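Local coordinates for protein endo-beta-1,4-glucanase (Bacillus licheniformis, PDB 2JEN) that probably cleaves the beta-1,4-glucan backbone of xyloglucan, and probably of cellulose too, in the plant cell wall, as a family 12 glycoside hydrolase, at residues Y46-N51 with M73-N78; W61-Y66 with V86-S91; T120-S125 with I158-T163; F240-F245 with G249-S254. The protein carries 1 engineered substitution. All blocks are in the same frame, centred on the assembly; numbering follows the deposited sequence.

Contact 1. Residues Y46-N51 with M73-N78. With XYS (alpha-D-xylopyranose), chain B; GLC (alpha-D-glucopyranose), chain C.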
# COMPACT_ATOMS: atom_id res chain seq x y z
N TYR A 46 -18.31 4.33 -22.67
CA TYR A 46 -18.48 4.31 -21.21
C TYR A 46 -17.16 4.55 -20.54
O TYR A 46 -16.10 4.30 -21.10
CB TYR A 46 -18.98 2.94 -20.75
CG TYR A 46 -20.16 2.36 -21.50
CD1 TYR A 46 -21.37 3.03 -21.60
CD2 TYR A 46 -20.06 1.12 -22.09
CE1 TYR A 46 -22.46 2.44 -22.26
CE2 TYR A 46 -21.12 0.55 -22.75
CZ TYR A 46 -22.31 1.21 -22.82
OH TYR A 46 -23.38 0.63 -23.48
N TYR A 47 -17.23 4.95 -19.28
CA TYR A 47 -16.05 4.80 -18.39
C TYR A 47 -16.48 4.45 -17.01
O TYR A 47 -17.52 4.88 -16.53
CB TYR A 47 -15.16 6.05 -18.37
CG TYR A 47 -15.84 7.37 -18.06
CD1 TYR A 47 -16.42 8.13 -19.06
CD2 TYR A 47 -15.87 7.88 -16.75
CE1 TYR A 47 -17.00 9.36 -18.76
CE2 TYR A 47 -16.45 9.13 -16.48
CZ TYR A 47 -17.03 9.84 -17.49
OH TYR A 47 -17.57 11.08 -17.21
N ILE A 48 -15.67 3.63 -16.37
CA ILE A 48 -15.76 3.43 -14.94
C ILE A 48 -15.09 4.65 -14.31
O ILE A 48 -14.02 5.06 -14.73
CB ILE A 48 -15.10 2.10 -14.46
CG1 ILE A 48 -15.45 0.92 -15.39
CG2 ILE A 48 -15.48 1.82 -13.03
CD1 ILE A 48 -14.75 -0.39 -15.04
N PHE A 49 -15.72 5.18 -13.30
CA PHE A 49 -15.33 6.46 -12.70
C PHE A 49 -15.14 6.32 -11.19
O PHE A 49 -16.05 5.90 -10.47
CB PHE A 49 -16.45 7.47 -13.00
CG PHE A 49 -16.17 8.91 -12.59
CD1 PHE A 49 -14.91 9.47 -12.70
CD2 PHE A 49 -17.20 9.70 -12.18
CE1 PHE A 49 -14.69 10.80 -12.35
CE2 PHE A 49 -16.97 11.02 -11.81
CZ PHE A 49 -15.73 11.56 -11.91
N ASN A 50 -13.94 6.64 -10.71
CA ASN A 50 -13.60 6.53 -9.30
C ASN A 50 -14.10 7.78 -8.59
O ASN A 50 -13.33 8.64 -8.11
CB ASN A 50 -12.10 6.30 -9.10
CG ASN A 50 -11.80 5.62 -7.79
OD1 ASN A 50 -12.68 4.92 -7.26
ND2 ASN A 50 -10.57 5.67 -7.33
N ASN A 51 -15.43 7.89 -8.51
CA ASN A 51 -16.12 9.09 -8.03
C ASN A 51 -16.18 9.09 -6.52
O ASN A 51 -16.83 8.23 -5.94
CB ASN A 51 -17.53 9.12 -8.63
CG ASN A 51 -18.35 10.30 -8.21
OD1 ASN A 51 -18.07 10.95 -7.25
ND2 ASN A 51 -19.41 10.54 -8.96
N MET A 73 -15.88 -6.54 -14.51
CA MET A 73 -15.42 -5.22 -14.11
C MET A 73 -16.10 -4.85 -12.82
O MET A 73 -17.10 -5.51 -12.45
CB MET A 73 -15.69 -4.19 -15.20
CG MET A 73 -17.14 -4.00 -15.51
SD MET A 73 -17.42 -2.86 -16.89
CE MET A 73 -19.07 -3.33 -17.43
N GLY A 74 -15.64 -3.80 -12.15
CA GLY A 74 -16.27 -3.45 -10.89
C GLY A 74 -15.39 -2.53 -10.08
O GLY A 74 -14.59 -1.76 -10.63
N TRP A 75 -15.57 -2.56 -8.77
CA TRP A 75 -14.82 -1.70 -7.86
C TRP A 75 -14.87 -2.27 -6.45
O TRP A 75 -15.73 -3.07 -6.15
CB TRP A 75 -15.28 -0.24 -7.92
CG TRP A 75 -16.77 -0.03 -7.85
CD1 TRP A 75 -17.53 0.12 -6.73
CD2 TRP A 75 -17.66 0.12 -8.97
NE1 TRP A 75 -18.85 0.29 -7.08
CE2 TRP A 75 -18.96 0.32 -8.44
CE3 TRP A 75 -17.50 0.09 -10.36
CZ2 TRP A 75 -20.08 0.46 -9.25
CZ3 TRP A 75 -18.62 0.22 -11.15
CH2 TRP A 75 -19.89 0.41 -10.59
N VAL A 76 -13.90 -1.86 -5.65
CA VAL A 76 -13.64 -2.34 -4.34
C VAL A 76 -13.49 -1.09 -3.46
O VAL A 76 -12.88 -0.11 -3.90
CB VAL A 76 -12.34 -3.16 -4.41
CG1 VAL A 76 -12.12 -3.91 -3.10
CG2 VAL A 76 -12.37 -4.12 -5.67
N TRP A 77 -13.98 -1.11 -2.23
CA TRP A 77 -13.97 0.08 -1.41
C TRP A 77 -13.84 -0.20 0.08
O TRP A 77 -14.14 -1.31 0.57
CB TRP A 77 -15.27 0.89 -1.61
CG TRP A 77 -16.55 0.25 -1.12
CD1 TRP A 77 -17.06 0.29 0.14
CD2 TRP A 77 -17.49 -0.52 -1.89
NE1 TRP A 77 -18.26 -0.40 0.19
CE2 TRP A 77 -18.54 -0.89 -1.05
CE3 TRP A 77 -17.54 -0.92 -3.22
CZ2 TRP A 77 -19.65 -1.60 -1.50
CZ3 TRP A 77 -18.64 -1.65 -3.67
CH2 TRP A 77 -19.68 -1.95 -2.80
N ASN A 78 -13.42 0.83 0.78
CA ASN A 78 -13.43 0.88 2.22
C ASN A 78 -13.67 2.30 2.69
O ASN A 78 -12.85 3.18 2.41
CB ASN A 78 -12.07 0.43 2.76
CG ASN A 78 -11.95 0.54 4.24
OD1 ASN A 78 -12.87 0.19 4.97
ND2 ASN A 78 -10.84 1.06 4.71
C1 XYS B . -16.35 15.70 -8.02
C2 XYS B . -15.10 15.79 -7.16
C3 XYS B . -14.19 14.57 -7.36
C4 XYS B . -15.05 13.31 -7.33
C5 XYS B . -16.27 13.35 -8.26
O2 XYS B . -14.37 16.98 -7.51
O3 XYS B . -13.12 14.45 -6.39
O4 XYS B . -14.25 12.18 -7.56
O5 XYS B . -17.01 14.48 -7.97
C1 GLC C . -23.36 13.55 -7.23
C2 GLC C . -22.31 13.39 -8.32
C3 GLC C . -21.11 14.26 -8.04
C4 GLC C . -21.61 15.70 -7.88
C5 GLC C . -22.65 15.76 -6.75
C6 GLC C . -23.24 17.17 -6.70
O2 GLC C . -21.91 12.03 -8.50
O3 GLC C . -20.13 14.06 -9.07
O4 GLC C . -20.57 16.57 -7.53
O5 GLC C . -23.74 14.92 -7.11
O6 GLC C . -22.82 17.85 -5.53
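Ile48 packs against Met73 and Trp75 in a buried, wholly apolar contact between the two facing sheets of the beta-sandwich (jelly-roll) fold of glycoside hydrolase family 12. The strand segments 46-49 and 73-78 run nearly parallel, 13° apart, with axes 8.7 Å from each other, so side chains rather than backbones bridge the gap. Each branch of Ile48 has its own partner. CG2, anti to the backbone N, meets the six-membered part of the indole obliquely, 3.8 Å from Trp75 CE3. The other branch is extended (chi2 176°) and brings CD1 to 3.9 Å from Met73 CB, with Met73 SD only slightly farther away. The indole is fixed at its polar end by a hydrogen bond from NE1 to Thr242 OG1. An inverse gamma turn centred on Asn50 leads the chain from this core to the glycan, where Asn51 ND2 donates to O2 of the chain C glucose at 2.9 Å.

Contact 2. Residues W61-Y66 with V86-S91. With GLC (alpha-D-glucopyranose), chain D.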
# COMPACT_ATOMS: atom_id res chain seq x y z
N TRP A 61 -9.88 5.82 4.11
CA TRP A 61 -10.60 5.18 3.03
C TRP A 61 -9.74 4.84 1.84
O TRP A 61 -8.64 5.38 1.65
CB TRP A 61 -11.75 6.08 2.58
CG TRP A 61 -11.37 7.41 2.04
CD1 TRP A 61 -11.36 8.62 2.72
CD2 TRP A 61 -11.06 7.71 0.67
NE1 TRP A 61 -11.04 9.63 1.84
CE2 TRP A 61 -10.85 9.11 0.59
CE3 TRP A 61 -11.00 6.95 -0.49
CZ2 TRP A 61 -10.60 9.72 -0.63
CZ3 TRP A 61 -10.75 7.58 -1.68
CH2 TRP A 61 -10.55 8.96 -1.73
N TRP A 62 -10.25 3.92 1.03
CA TRP A 62 -9.66 3.64 -0.26
C TRP A 62 -10.77 3.17 -1.21
O TRP A 62 -11.82 2.70 -0.77
CB TRP A 62 -8.50 2.67 -0.18
CG TRP A 62 -8.69 1.47 0.56
CD1 TRP A 62 -8.29 1.22 1.87
CD2 TRP A 62 -9.30 0.32 0.11
NE1 TRP A 62 -8.59 -0.02 2.22
CE2 TRP A 62 -9.23 -0.63 1.18
CE3 TRP A 62 -9.91 -0.05 -1.06
CZ2 TRP A 62 -9.74 -1.89 1.10
CZ3 TRP A 62 -10.40 -1.34 -1.15
CH2 TRP A 62 -10.34 -2.23 -0.08
N GLN A 63 -10.53 3.32 -2.51
CA GLN A 63 -11.49 2.91 -3.53
C GLN A 63 -10.76 2.68 -4.83
O GLN A 63 -10.03 3.57 -5.27
CB GLN A 63 -12.59 3.95 -3.70
CG GLN A 63 -13.76 3.50 -4.56
CD GLN A 63 -14.88 4.51 -4.53
OE1 GLN A 63 -15.70 4.51 -3.60
NE2 GLN A 63 -14.88 5.44 -5.48
N THR A 64 -10.96 1.50 -5.40
CA THR A 64 -10.26 1.05 -6.61
C THR A 64 -11.30 0.61 -7.64
O THR A 64 -12.18 -0.20 -7.31
CB THR A 64 -9.37 -0.16 -6.24
OG1 THR A 64 -8.30 0.33 -5.40
CG2 THR A 64 -8.81 -0.95 -7.47
N ILE A 65 -11.18 1.11 -8.85
CA ILE A 65 -11.99 0.68 -9.98
C ILE A 65 -11.19 -0.30 -10.83
O ILE A 65 -9.98 -0.17 -10.93
CB ILE A 65 -12.50 1.87 -10.82
CG1 ILE A 65 -11.38 2.78 -11.34
CG2 ILE A 65 -13.56 2.65 -10.01
CD1 ILE A 65 -11.80 3.79 -12.43
N TYR A 66 -11.85 -1.31 -11.43
CA TYR A 66 -11.14 -2.25 -12.29
C TYR A 66 -11.96 -2.69 -13.47
O TYR A 66 -13.19 -2.73 -13.44
CB TYR A 66 -10.69 -3.48 -11.49
CG TYR A 66 -11.79 -4.46 -11.10
CD1 TYR A 66 -12.51 -4.32 -9.92
CD2 TYR A 66 -12.09 -5.52 -11.91
CE1 TYR A 66 -13.49 -5.23 -9.59
CE2 TYR A 66 -13.07 -6.44 -11.59
CZ TYR A 66 -13.77 -6.27 -10.42
OH TYR A 66 -14.70 -7.25 -10.05
N VAL A 86 -23.49 10.55 1.70
CA VAL A 86 -22.88 9.75 0.65
C VAL A 86 -21.39 10.12 0.54
O VAL A 86 -21.08 11.29 0.37
CB VAL A 86 -23.58 9.98 -0.71
CG1 VAL A 86 -22.84 9.24 -1.83
CG2 VAL A 86 -25.04 9.52 -0.65
N LYS A 87 -20.50 9.13 0.71
CA LYS A 87 -19.08 9.38 0.60
C LYS A 87 -18.58 9.33 -0.83
O LYS A 87 -17.65 10.05 -1.20
CB LYS A 87 -18.27 8.40 1.43
CG LYS A 87 -18.70 8.29 2.91
CD LYS A 87 -18.87 9.63 3.60
CE LYS A 87 -19.22 9.51 5.09
NZ LYS A 87 -20.58 8.88 5.30
N ALA A 88 -19.18 8.45 -1.62
CA ALA A 88 -18.65 8.11 -2.93
C ALA A 88 -19.75 7.47 -3.78
O ALA A 88 -20.71 6.90 -3.22
CB ALA A 88 -17.46 7.13 -2.78
N TYR A 89 -19.58 7.55 -5.11
CA TYR A 89 -20.45 6.88 -6.05
C TYR A 89 -19.58 6.30 -7.17
O TYR A 89 -19.66 6.73 -8.32
CB TYR A 89 -21.49 7.85 -6.59
CG TYR A 89 -22.51 7.28 -7.58
CD1 TYR A 89 -23.34 6.20 -7.25
CD2 TYR A 89 -22.63 7.79 -8.86
CE1 TYR A 89 -24.31 5.73 -8.12
CE2 TYR A 89 -23.59 7.31 -9.74
CZ TYR A 89 -24.37 6.23 -9.40
OH TYR A 89 -25.33 5.81 -10.28
N PRO A 90 -18.74 5.32 -6.83
CA PRO A 90 -18.05 4.60 -7.91
C PRO A 90 -19.13 4.06 -8.86
O PRO A 90 -20.17 3.58 -8.41
CB PRO A 90 -17.31 3.46 -7.18
CG PRO A 90 -18.10 3.29 -5.87
CD PRO A 90 -18.53 4.71 -5.52
N SER A 91 -18.88 4.17 -10.15
CA SER A 91 -19.94 4.04 -11.12
C SER A 91 -19.40 3.87 -12.51
O SER A 91 -18.23 4.15 -12.79
CB SER A 91 -20.82 5.28 -11.05
OG SER A 91 -20.03 6.46 -11.02
C1 GLC D . -28.17 11.64 -6.14
C2 GLC D . -27.71 13.08 -5.93
C3 GLC D . -26.62 13.39 -6.92
C4 GLC D . -25.45 12.45 -6.66
C5 GLC D . -26.01 11.04 -6.84
C6 GLC D . -24.95 9.93 -6.80
O1 GLC D . -29.23 11.28 -5.31
O2 GLC D . -28.69 14.08 -6.15
O3 GLC D . -26.37 14.79 -6.78
O4 GLC D . -24.42 12.65 -7.61
O5 GLC D . -27.04 10.82 -5.89
O6 GLC D . -24.19 9.97 -5.61
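OE1 of Gln63 accepts a hydrogen bond from Trp79 NE1 while lying 3.3 Å from Ala88 CB and 3.4 Å from Pro90 CD, a buried carbonyl oxygen walled in by methyl and ring carbons. At the other end of the same amide, NE2 donates to Asn50 OD1, and more weakly to Asn51 O, so the group is held against rotation. With CG anti to the backbone N (chi1 -170°) and the chain extended beyond it, the side chain reaches straight across to Pro90, which it meets at about a right angle; NE2 comes within 3.6 Å of Pro90 CB. A leucine in place of Gln63 would probably leave the indole N-H of Trp79 and the carbonyl OD1 of Asn50 without their partners. The stretch around Tyr89 borders the bound glycan: C6 of the chain D glucose sits 3.7 Å above one face of the Tyr89 ring, and Ser91 CB lies under the opposite face, while Ser91 OG donates to Tyr89 O at 2.7 Å. Segment 86-91 ends the loop from strand 72-79 and runs into strand 91-95, pairing with strand 234-244 through Lys87 and Pro90 and lying across the sandwich from strand 62-67.

Contact 3. Residues T120-S125 with I158-T163; sequences TKVSYS and IWLNNT. With GLC (alpha-D-glucopyranose), chain E.
Val122 and Leu160 reach toward each other tip to tip, Val122 CG1 standing 3.6 Å from Leu160 CD1 in the close-packed, buried part of this contact. Leu160 CD1 also approaches the Tyr124 ring obliquely, 4.1 Å from Tyr124 CE1. Tyr124 starts out between its backbone N and carbonyl carbon (chi1 75°), and its ring carries the hydroxyl across to segment 158-163, where OH lies 3.5 Å from Asn161 CB. There the packing gives way to a polar, wetter margin. A water 2.9 Å from Tyr124 OH accepts a bond from Asn161 ND2 at 3.0 Å, bridging a phenol and an amide whose planes are 66° apart. Leu160 and Asn161, though successive, both turn their side chains toward 120-125, because together they form a classic beta bulge opposite one residue of strand 131-141. In the family 12 beta-sandwich this bulge marks a corner of strand 154-163, and the pair joins that strand to strand 118-128 of the facing sheet. The partly exposed amide of Asn161 is held from its other end too: Thr163 OG1 donates to OD1 at 2.7 Å, in the carbonyl plane and on a lone pair. Trp159, just before the bulge, leaves the backbone away from 120-125 and belongs to the glycan pocket, where its CH2 atom meets O2 of the chain E glucose at the indole edge, 3.6 Å away.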
# COMPACT_ATOMS: atom_id res chain seq x y z
N THR A 120 -31.53 -0.23 -20.82
CA THR A 120 -30.38 -0.59 -20.00
C THR A 120 -30.47 -2.02 -19.49
O THR A 120 -31.53 -2.50 -19.16
CB THR A 120 -30.27 0.38 -18.84
OG1 THR A 120 -31.38 0.18 -17.94
CG2 THR A 120 -30.15 1.83 -19.34
N LYS A 121 -29.31 -2.68 -19.43
CA LYS A 121 -29.18 -4.00 -18.88
C LYS A 121 -28.00 -3.99 -17.93
O LYS A 121 -26.95 -3.44 -18.27
CB LYS A 121 -28.90 -5.01 -20.00
CG LYS A 121 -29.84 -4.93 -21.19
CD LYS A 121 -29.55 -6.06 -22.17
N VAL A 122 -28.21 -4.56 -16.76
CA VAL A 122 -27.11 -4.78 -15.81
C VAL A 122 -27.33 -6.08 -15.07
O VAL A 122 -28.46 -6.48 -14.76
CB VAL A 122 -26.93 -3.57 -14.83
CG1 VAL A 122 -28.11 -3.46 -13.83
CG2 VAL A 122 -25.59 -3.62 -14.09
N SER A 123 -26.23 -6.77 -14.83
CA SER A 123 -26.19 -7.89 -13.91
C SER A 123 -24.95 -7.69 -13.05
O SER A 123 -23.87 -7.39 -13.58
CB SER A 123 -26.07 -9.22 -14.63
OG SER A 123 -27.19 -9.47 -15.47
N TYR A 124 -25.11 -7.85 -11.75
CA TYR A 124 -24.05 -7.55 -10.81
C TYR A 124 -24.18 -8.38 -9.54
O TYR A 124 -25.22 -9.01 -9.27
CB TYR A 124 -24.03 -6.03 -10.49
CG TYR A 124 -25.16 -5.64 -9.56
CD1 TYR A 124 -26.42 -5.38 -10.08
CD2 TYR A 124 -25.01 -5.60 -8.20
CE1 TYR A 124 -27.49 -5.13 -9.24
CE2 TYR A 124 -26.05 -5.31 -7.36
CZ TYR A 124 -27.31 -5.09 -7.90
OH TYR A 124 -28.35 -4.87 -7.04
N SER A 125 -23.13 -8.37 -8.73
CA SER A 125 -23.19 -8.88 -7.39
C SER A 125 -22.32 -8.07 -6.47
O SER A 125 -21.25 -7.63 -6.83
CB SER A 125 -22.81 -10.35 -7.34
OG SER A 125 -21.46 -10.57 -7.73
N ILE A 158 -32.63 4.93 -9.74
CA ILE A 158 -33.32 3.65 -9.77
C ILE A 158 -32.48 2.68 -8.99
O ILE A 158 -31.44 2.21 -9.48
CB ILE A 158 -33.62 3.17 -11.21
CG1 ILE A 158 -34.34 4.24 -12.04
CG2 ILE A 158 -34.40 1.84 -11.15
CD1 ILE A 158 -34.56 3.90 -13.47
N TRP A 159 -32.89 2.39 -7.77
CA TRP A 159 -32.13 1.56 -6.86
C TRP A 159 -32.51 0.09 -6.99
O TRP A 159 -33.66 -0.30 -6.74
CB TRP A 159 -32.31 1.96 -5.39
CG TRP A 159 -31.97 3.36 -4.99
CD1 TRP A 159 -32.00 4.50 -5.75
CD2 TRP A 159 -31.64 3.76 -3.66
NE1 TRP A 159 -31.65 5.59 -4.97
CE2 TRP A 159 -31.45 5.15 -3.68
CE3 TRP A 159 -31.50 3.08 -2.47
CZ2 TRP A 159 -31.10 5.88 -2.54
CZ3 TRP A 159 -31.14 3.81 -1.33
CH2 TRP A 159 -30.97 5.20 -1.39
N LEU A 160 -31.54 -0.72 -7.40
CA LEU A 160 -31.69 -2.17 -7.47
C LEU A 160 -31.30 -2.84 -6.18
O LEU A 160 -31.67 -3.99 -5.94
CB LEU A 160 -30.88 -2.72 -8.62
CG LEU A 160 -31.22 -2.21 -10.01
CD1 LEU A 160 -30.38 -2.92 -11.09
CD2 LEU A 160 -32.72 -2.27 -10.35
N ASN A 161 -30.54 -2.13 -5.33
CA ASN A 161 -30.17 -2.63 -4.03
C ASN A 161 -30.27 -1.47 -3.06
O ASN A 161 -29.78 -0.38 -3.35
CB ASN A 161 -28.72 -3.16 -4.05
CG ASN A 161 -28.24 -3.69 -2.69
OD1 ASN A 161 -28.15 -2.93 -1.73
ND2 ASN A 161 -27.95 -4.99 -2.62
N ASN A 162 -30.89 -1.71 -1.90
CA ASN A 162 -30.84 -0.80 -0.77
C ASN A 162 -30.36 -1.60 0.42
O ASN A 162 -31.05 -2.57 0.83
CB ASN A 162 -32.23 -0.18 -0.46
CG ASN A 162 -32.19 0.82 0.63
OD1 ASN A 162 -31.11 1.17 1.13
ND2 ASN A 162 -33.37 1.25 1.10
N THR A 163 -29.19 -1.27 0.98
CA THR A 163 -28.68 -1.94 2.15
C THR A 163 -28.48 -0.92 3.25
O THR A 163 -27.49 -0.21 3.32
CB THR A 163 -27.40 -2.72 1.83
OG1 THR A 163 -27.71 -3.72 0.84
CG2 THR A 163 -26.86 -3.41 3.10
C1 GLC E . -29.36 10.65 0.41
C2 GLC E . -29.70 9.69 -0.70
C3 GLC E . -28.71 9.77 -1.83
C4 GLC E . -28.44 11.22 -2.27
C5 GLC E . -28.19 12.08 -1.02
C6 GLC E . -28.05 13.55 -1.40
O2 GLC E . -29.67 8.37 -0.19
O3 GLC E . -29.22 9.05 -2.93
O4 GLC E . -27.36 11.25 -3.19
O5 GLC E . -29.28 11.97 -0.14
O6 GLC E . -27.50 14.26 -0.30
O HOH W 1 -28.12 -6.82 -4.94

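Contact 4. Residues F240-F245 with G249-S254; sequences FGTEVF and GQINIS. With GLC (alpha-D-glucopyranose), chain E; GLC (alpha-D-glucopyranose), chain D; XYS (alpha-D-xylopyranose), chain F.
Ile251 lays its CD1 methyl alongside Thr242 CG2, 3.8 Å away, the two side chains passing in opposite directions, and obliquely against the Phe240 ring at CE1. The pair joins the facing sheets of the jelly-roll sandwich: after a corner at Phe245 the chain leaves strand 234-244 of one sheet and comes back as strand 247-260 of the other. CG1 of Ile251 is anti to its backbone N (chi1 -167°), which directs CD1 to the interface. Ile253 CD1 approaches the same phenyl ring near its plane, at the edge, 4.2 Å from Phe240 CD1. Thr242 offers its methyl CG2 to the core. Glu243, its neighbour in sequence, looks the other way, into the glycan groove. Its carboxylate spans two sugars: OE1 accepts from O3 of the chain E glucose at 2.6 Å, and OE2 from O6 of the chain D glucose at 2.7 Å. Asn133 ND2 also bonds to OE1 and so helps to orient the group. With an alanine at Glu243, both sugar hydroxyls and the Asn133 amide would probably lose this shared acceptor. Farther along, Phe245 carries C5 of the chain F xylose 3.6 Å above one face, offset toward the rim, while its CZ meets O2 of the chain E glucose at the ring edge, 3.5 Å away.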
# COMPACT_ATOMS: atom_id res chain seq x y z
N PHE A 240 -24.52 4.01 -13.55
CA PHE A 240 -24.89 2.95 -12.61
C PHE A 240 -23.75 2.78 -11.64
O PHE A 240 -22.59 2.64 -12.05
CB PHE A 240 -25.13 1.62 -13.31
CG PHE A 240 -25.46 0.50 -12.36
CD1 PHE A 240 -24.49 -0.36 -11.93
CD2 PHE A 240 -26.75 0.34 -11.87
CE1 PHE A 240 -24.79 -1.36 -11.01
CE2 PHE A 240 -27.05 -0.63 -10.96
CZ PHE A 240 -26.08 -1.50 -10.54
N GLY A 241 -24.06 2.79 -10.35
CA GLY A 241 -22.99 2.61 -9.38
C GLY A 241 -23.51 2.34 -8.01
O GLY A 241 -24.69 1.98 -7.84
N THR A 242 -22.61 2.40 -7.03
CA THR A 242 -22.97 2.15 -5.64
C THR A 242 -22.71 3.41 -4.84
O THR A 242 -21.57 3.78 -4.65
CB THR A 242 -22.19 0.97 -5.05
OG1 THR A 242 -20.79 1.25 -5.16
CG2 THR A 242 -22.46 -0.36 -5.74
N GLU A 243 -23.75 4.04 -4.29
CA GLU A 243 -23.50 5.09 -3.30
C GLU A 243 -23.11 4.40 -2.03
O GLU A 243 -23.80 3.47 -1.57
CB GLU A 243 -24.73 5.95 -3.03
CG GLU A 243 -25.20 6.78 -4.21
CD GLU A 243 -26.33 7.72 -3.86
OE1 GLU A 243 -27.41 7.25 -3.49
OE2 GLU A 243 -26.13 8.94 -3.96
N VAL A 244 -21.97 4.79 -1.45
CA VAL A 244 -21.49 4.19 -0.23
C VAL A 244 -21.51 5.24 0.87
O VAL A 244 -20.98 6.34 0.71
CB VAL A 244 -20.08 3.61 -0.35
CG1 VAL A 244 -19.69 2.97 1.01
CG2 VAL A 244 -19.99 2.60 -1.51
N PHE A 245 -22.20 4.91 1.97
CA PHE A 245 -22.30 5.72 3.15
C PHE A 245 -21.24 5.30 4.16
O PHE A 245 -20.59 6.12 4.82
CB PHE A 245 -23.70 5.61 3.73
CG PHE A 245 -24.78 6.04 2.80
CD1 PHE A 245 -25.28 5.16 1.84
CD2 PHE A 245 -25.30 7.32 2.86
CE1 PHE A 245 -26.29 5.56 0.96
CE2 PHE A 245 -26.35 7.70 1.99
CZ PHE A 245 -26.83 6.82 1.05
N GLY A 249 -16.35 -3.36 0.95
CA GLY A 249 -16.82 -4.43 0.09
C GLY A 249 -16.47 -4.21 -1.35
O GLY A 249 -15.52 -3.50 -1.68
N GLN A 250 -17.21 -4.85 -2.25
CA GLN A 250 -16.96 -4.76 -3.64
C GLN A 250 -18.21 -5.10 -4.43
O GLN A 250 -19.12 -5.78 -3.92
CB GLN A 250 -15.84 -5.71 -4.03
CG GLN A 250 -16.19 -7.17 -3.95
CD GLN A 250 -14.99 -8.05 -4.15
OE1 GLN A 250 -14.43 -8.14 -5.26
NE2 GLN A 250 -14.57 -8.71 -3.07
N ILE A 251 -18.21 -4.65 -5.67
CA ILE A 251 -19.17 -5.06 -6.67
C ILE A 251 -18.43 -5.66 -7.84
O ILE A 251 -17.31 -5.24 -8.18
CB ILE A 251 -20.03 -3.87 -7.16
CG1 ILE A 251 -21.27 -4.32 -7.98
CG2 ILE A 251 -19.22 -2.86 -7.97
CD1 ILE A 251 -22.31 -3.22 -8.22
N ASN A 252 -19.07 -6.62 -8.51
CA ASN A 252 -18.63 -7.10 -9.79
C ASN A 252 -19.82 -7.04 -10.72
O ASN A 252 -20.94 -7.41 -10.33
CB ASN A 252 -18.10 -8.53 -9.69
CG ASN A 252 -17.74 -9.08 -11.03
OD1 ASN A 252 -16.56 -8.94 -11.53
ND2 ASN A 252 -18.71 -9.67 -11.65
N ILE A 253 -19.60 -6.54 -11.92
CA ILE A 253 -20.58 -6.41 -12.95
C ILE A 253 -20.25 -7.38 -14.08
O ILE A 253 -19.11 -7.42 -14.57
CB ILE A 253 -20.64 -4.98 -13.47
CG1 ILE A 253 -21.11 -4.06 -12.34
CG2 ILE A 253 -21.51 -4.88 -14.72
CD1 ILE A 253 -20.96 -2.59 -12.64
N SER A 254 -21.24 -8.22 -14.44
CA SER A 254 -21.06 -9.29 -15.42
C SER A 254 -21.78 -9.01 -16.74
O SER A 254 -21.55 -9.69 -17.73
CB SER A 254 -21.53 -10.64 -14.85
OG SER A 254 -22.92 -10.59 -14.61
C1 GLC E . -29.36 10.65 0.41
C2 GLC E . -29.70 9.69 -0.70
C3 GLC E . -28.71 9.77 -1.83
C4 GLC E . -28.44 11.22 -2.27
C5 GLC E . -28.19 12.08 -1.02
C6 GLC E . -28.05 13.55 -1.40
O2 GLC E . -29.67 8.37 -0.19
O3 GLC E . -29.22 9.05 -2.93
O4 GLC E . -27.36 11.25 -3.19
O5 GLC E . -29.28 11.97 -0.14
O6 GLC E . -27.50 14.26 -0.30
C1 GLC D . -28.17 11.64 -6.14
C2 GLC D . -27.71 13.08 -5.93
C3 GLC D . -26.62 13.39 -6.92
C4 GLC D . -25.45 12.45 -6.66
C5 GLC D . -26.01 11.04 -6.84
C6 GLC D . -24.95 9.93 -6.80
O1 GLC D . -29.23 11.28 -5.31
O2 GLC D . -28.69 14.08 -6.15
O3 GLC D . -26.37 14.79 -6.78
O4 GLC D . -24.42 12.65 -7.61
O5 GLC D . -27.04 10.82 -5.89
O6 GLC D . -24.19 9.97 -5.61
C1 XYS F . -30.18 7.31 4.83
C2 XYS F . -30.57 6.77 6.18
C3 XYS F . -29.34 6.57 7.04
C4 XYS F . -28.35 5.70 6.29
C5 XYS F . -28.08 6.34 4.95
O2 XYS F . -31.50 7.65 6.82
O3 XYS F . -29.68 6.00 8.30
O4 XYS F . -27.13 5.68 7.02
O5 XYS F . -29.28 6.47 4.18

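All four contacts span the same beta-sandwich. Contacts 1, 2 and 4 lie close together, their centres 6 to 8 Å apart; contact 3 lies about 9 Å from contact 4 and about 15 and 16 Å from contacts 1 and 2. Along the chain, contacts 1 and 2 interleave, then contact 3 follows and contact 4 closes the series. In the six-stranded antiparallel sheet, strands 62-67, 72-79, 247-260 and 118-128 are successive neighbours, so the contacts form a row across it. Their partners in the other sheet and its loops meet this row through side chains and also line the groove: contacts 2 and 4 share the chain D glucose, contacts 3 and 4 the chain E glucose.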